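Local coordinates for putative uncharacterized protein (Lodderomyces elongisporus, PDB 4IVF), which binds two glutathione molecules per subunit and, as a member of the glutathione S-transferase superfamily, probably acts on glutathione or its conjugates, at residues Leu10-Thr15 and Glu219-Asn224. Numbering follows the deposited sequence.
Sequences LYTAPT and EVPPKN. With GSH (glutathione), chain U.
Pro-14 and Pro-221 are the residues whose CA atoms lie nearest across the two segments, 5.5 Å apart, where the chain leaving strand 8-12 passes the loop that follows helix 212-217. No hydrogen bond joins the segments directly. Pro-14 is the centre of an inverse gamma turn, and a cis peptide bond precedes Pro-221. The ring of Pro-221 meets the first segment through CG and CD. CG of Pro-221 lies 3.6 Å from CD of Pro-14, the two rings crossing at about a right angle, and CD of Pro-221 rests 3.8 Å from C of Ala-13. The methyl of Thr-12 touches the same ring, CG2 of Thr-12 being 3.9 Å from CD of Pro-221. With OG1 anti to the backbone N (chi1 -171°), Thr-12 turns its methyl to the proline and its hydroxyl to a water, hydrogen-bonded at 2.9 Å from OG1. That water donates to O of Val-220 at 2.8 Å, a polar bridge beside the apolar contact.

Thr-15 faces glutathione instead, its OG1 3.3 Å from SG2 of the ligand. The same hydroxyl donates to O of Ala-13, approaching from above the carbonyl plane, and accepts a weak bond from N of Gly-18 as the N-cap of helix 16-27. The contact thus joins the thioredoxin-like N-terminal domain to the tail of the helical C-terminal region, at the base of the turn leading to Thr-15. Proline and methyl packing, with one water-mediated link, carry it, while the Thr-15 hydroxyl, its proton on O of Ala-13 and a weak bond reaching it from N of Gly-18, is held close to the glutathione sulfur.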
ATOM      1  N   LEU F  10       6.836 -19.227   4.949  1.00 16.89           N
ATOM      2  CA  LEU F  10       5.699 -18.319   4.969  1.00 13.99           C
ATOM      3  C   LEU F  10       5.034 -18.304   6.346  1.00 18.12           C
ATOM      4  O   LEU F  10       4.506 -19.322   6.799  1.00 17.35           O
ATOM      5  CB  LEU F  10       4.678 -18.731   3.906  1.00 13.81           C
ATOM      6  CG  LEU F  10       3.371 -17.952   3.903  1.00 13.00           C
ATOM      7  CD1 LEU F  10       3.621 -16.461   3.661  1.00 12.21           C
ATOM      8  CD2 LEU F  10       2.406 -18.509   2.842  1.00 19.62           C
ATOM      9  N   TYR F  11       5.079 -17.149   7.005  1.00 13.46           N
ATOM     10  CA  TYR F  11       4.378 -16.945   8.264  1.00 13.48           C
ATOM     11  C   TYR F  11       3.018 -16.373   7.903  1.00 16.77           C
ATOM     12  O   TYR F  11       2.919 -15.284   7.337  1.00 15.84           O
ATOM     13  CB  TYR F  11       5.156 -15.989   9.180  1.00 13.48           C
ATOM     14  CG  TYR F  11       6.535 -16.518   9.536  1.00 24.36           C
ATOM     15  CD1 TYR F  11       6.691 -17.506  10.494  1.00 15.45           C
ATOM     16  CD2 TYR F  11       7.678 -16.048   8.896  1.00 23.77           C
ATOM     17  CE1 TYR F  11       7.934 -18.014  10.808  1.00 16.49           C
ATOM     18  CE2 TYR F  11       8.940 -16.558   9.216  1.00 23.97           C
ATOM     19  CZ  TYR F  11       9.055 -17.532  10.181  1.00 16.49           C
ATOM     20  OH  TYR F  11      10.286 -18.054  10.514  1.00 22.98           O
ATOM     21  N   THR F  12       1.965 -17.119   8.199  1.00 18.50           N
ATOM     22  CA  THR F  12       0.666 -16.735   7.691  1.00 18.22           C
ATOM     23  C   THR F  12      -0.490 -17.248   8.540  1.00 17.26           C
ATOM     24  O   THR F  12      -0.287 -17.890   9.574  1.00 17.93           O
ATOM     25  CB  THR F  12       0.504 -17.190   6.227  1.00 18.73           C
ATOM     26  OG1 THR F  12      -0.698 -16.632   5.674  1.00 18.49           O
ATOM     27  CG2 THR F  12       0.474 -18.710   6.128  1.00 16.53           C
ATOM     28  N   ALA F  13      -1.700 -16.931   8.089  1.00 17.60           N
ATOM     29  CA  ALA F  13      -2.944 -17.356   8.719  1.00 18.71           C
ATOM     30  C   ALA F  13      -4.000 -17.372   7.614  1.00 21.01           C
ATOM     31  O   ALA F  13      -3.840 -16.693   6.600  1.00 13.93           O
ATOM     32  CB  ALA F  13      -3.342 -16.378   9.834  1.00 13.28           C
ATOM     33  N   PRO F  14      -5.089 -18.132   7.804  1.00 19.66           N
ATOM     34  CA  PRO F  14      -6.099 -18.207   6.738  1.00 25.17           C
ATOM     35  C   PRO F  14      -6.926 -16.920   6.636  1.00 23.82           C
ATOM     36  O   PRO F  14      -7.996 -16.811   7.230  1.00 20.63           O
ATOM     37  CB  PRO F  14      -6.964 -19.397   7.160  1.00 20.44           C
ATOM     38  CG  PRO F  14      -6.774 -19.497   8.631  1.00 21.55           C
ATOM     39  CD  PRO F  14      -5.404 -19.011   8.942  1.00 15.02           C
ATOM     40  N   THR F  15      -6.410 -15.956   5.878  1.00 19.71           N
ATOM     41  CA  THR F  15      -6.928 -14.589   5.847  1.00 15.37           C
ATOM     42  C   THR F  15      -6.662 -14.040   4.440  1.00 17.75           C
ATOM     43  O   THR F  15      -5.782 -14.559   3.744  1.00 17.20           O
ATOM     44  CB  THR F  15      -6.200 -13.693   6.891  1.00 14.27           C
ATOM     45  OG1 THR F  15      -4.797 -13.675   6.612  1.00 18.31           O
ATOM     46  CG2 THR F  15      -6.432 -14.178   8.344  1.00 13.24           C
ATOM     47  N   GLU F 219      -6.513 -22.832   0.028  1.00 19.51           N
ATOM     48  CA  GLU F 219      -6.526 -23.896   1.032  1.00 26.25           C
ATOM     49  C   GLU F 219      -5.267 -23.863   1.911  1.00 23.43           C
ATOM     50  O   GLU F 219      -4.965 -24.825   2.614  1.00 24.03           O
ATOM     51  CB  GLU F 219      -6.671 -25.261   0.358  1.00 34.13           C
ATOM     52  CG  GLU F 219      -7.915 -25.396  -0.514  1.00 46.12           C
ATOM     53  CD  GLU F 219      -7.816 -26.552  -1.511  1.00 61.66           C
ATOM     54  OE1 GLU F 219      -6.758 -27.219  -1.556  1.00 68.08           O
ATOM     55  OE2 GLU F 219      -8.796 -26.794  -2.251  1.00 63.79           O
ATOM     56  N   VAL F 220      -4.550 -22.745   1.873  1.00 23.74           N
ATOM     57  CA  VAL F 220      -3.289 -22.592   2.596  1.00 19.70           C
ATOM     58  C   VAL F 220      -3.295 -21.366   3.511  1.00 20.84           C
ATOM     59  O   VAL F 220      -3.296 -20.234   3.035  1.00 20.60           O
ATOM     60  CB  VAL F 220      -2.098 -22.462   1.623  1.00 20.87           C
ATOM     61  CG1 VAL F 220      -0.811 -22.130   2.389  1.00 23.47           C
ATOM     62  CG2 VAL F 220      -1.934 -23.742   0.803  1.00 17.33           C
ATOM     63  N   PRO F 221      -3.310 -21.586   4.833  1.00 20.27           N
ATOM     64  CA  PRO F 221      -3.491 -22.891   5.483  1.00 19.31           C
ATOM     65  C   PRO F 221      -4.944 -23.377   5.371  1.00 22.32           C
ATOM     66  O   PRO F 221      -5.821 -22.572   5.052  1.00 25.53           O
ATOM     67  CB  PRO F 221      -3.082 -22.625   6.945  1.00 19.10           C
ATOM     68  CG  PRO F 221      -3.169 -21.164   7.127  1.00 19.41           C
ATOM     69  CD  PRO F 221      -2.941 -20.526   5.788  1.00 19.27           C
ATOM     70  N   PRO F 222      -5.184 -24.681   5.590  1.00 21.14           N
ATOM     71  CA  PRO F 222      -6.488 -25.311   5.347  1.00 21.66           C
ATOM     72  C   PRO F 222      -7.635 -24.664   6.089  1.00 22.19           C
ATOM     73  O   PRO F 222      -7.476 -24.227   7.222  1.00 25.60           O
ATOM     74  CB  PRO F 222      -6.296 -26.732   5.881  1.00 24.79           C
ATOM     75  CG  PRO F 222      -4.847 -26.976   5.790  1.00 24.60           C
ATOM     76  CD  PRO F 222      -4.170 -25.665   6.015  1.00 19.06           C
ATOM     77  N   LYS F 223      -8.787 -24.599   5.438  1.00 25.20           N
ATOM     78  CA  LYS F 223     -10.017 -24.261   6.130  1.00 26.97           C
ATOM     79  C   LYS F 223     -10.402 -25.448   7.014  1.00 24.23           C
ATOM     80  O   LYS F 223     -10.265 -26.606   6.613  1.00 24.63           O
ATOM     81  CB  LYS F 223     -11.129 -23.945   5.127  1.00 31.58           C
ATOM     82  CG  LYS F 223     -12.462 -23.588   5.773  1.00 38.65           C
ATOM     83  CD  LYS F 223     -13.500 -23.145   4.740  1.00 44.01           C
ATOM     84  CE  LYS F 223     -14.090 -24.325   3.968  1.00 40.00           C
ATOM     85  NZ  LYS F 223     -14.933 -23.848   2.839  1.00 38.85           N
ATOM     86  N   ASN F 224     -10.854 -25.159   8.227  1.00 21.10           N
ATOM     87  CA  ASN F 224     -11.351 -26.195   9.124  1.00 21.59           C
ATOM     88  C   ASN F 224     -12.302 -25.602  10.158  1.00 25.05           C
ATOM     89  O   ASN F 224     -12.526 -24.391  10.183  1.00 20.24           O
ATOM     90  CB  ASN F 224     -10.191 -26.958   9.800  1.00 21.29           C
ATOM     91  CG  ASN F 224      -9.241 -26.044  10.548  1.00 23.45           C
ATOM     92  OD1 ASN F 224      -9.666 -25.152  11.282  1.00 23.49           O
ATOM     93  ND2 ASN F 224      -7.940 -26.254  10.354  1.00 24.17           N
TER
HETATM   94  N1  GSH U 302      -0.715  -4.133   5.340  1.00 19.54           N
HETATM   95  CA1 GSH U 302      -0.576  -5.510   5.718  1.00 18.72           C
HETATM   96  C1  GSH U 302      -0.295  -6.338   4.541  1.00 17.46           C
HETATM   97  O11 GSH U 302       0.504  -7.298   4.614  1.00 14.25           O
HETATM   98  O12 GSH U 302      -0.861  -6.109   3.448  1.00 20.22           O
HETATM   99  CB1 GSH U 302      -1.843  -5.990   6.415  1.00 14.61           C
HETATM  100  CG1 GSH U 302      -1.530  -7.238   7.141  1.00 12.84           C
HETATM  101  CD1 GSH U 302      -2.655  -7.719   8.046  1.00 15.01           C
HETATM  102  OE1 GSH U 302      -3.711  -7.091   8.206  1.00 19.64           O
HETATM  103  N2  GSH U 302      -2.472  -9.019   8.784  1.00  9.07           N
HETATM  104  CA2 GSH U 302      -3.522  -9.479   9.664  1.00 18.91           C
HETATM  105  C2  GSH U 302      -2.930  -9.668  11.043  1.00 21.39           C
HETATM  106  O2  GSH U 302      -1.811 -10.178  11.161  1.00 17.13           O
HETATM  107  CB2 GSH U 302      -4.043 -10.749   9.161  1.00 20.73           C
HETATM  108  SG2 GSH U 302      -4.702 -10.533   7.532  1.00 22.45           S
HETATM  109  N3  GSH U 302      -3.674  -9.256  12.227  1.00 21.71           N
HETATM  110  CA3 GSH U 302      -3.083  -9.461  13.536  1.00 19.11           C
HETATM  111  C3  GSH U 302      -3.095  -8.231  14.353  1.00 27.05           C
HETATM  112  O31 GSH U 302      -3.165  -7.096  13.828  1.00 25.06           O
HETATM  113  O32 GSH U 302      -3.028  -8.335  15.606  1.00 31.13           O
HETATM  114  O   HOH W   1      -1.432 -18.230   3.346  1.00 17.12           O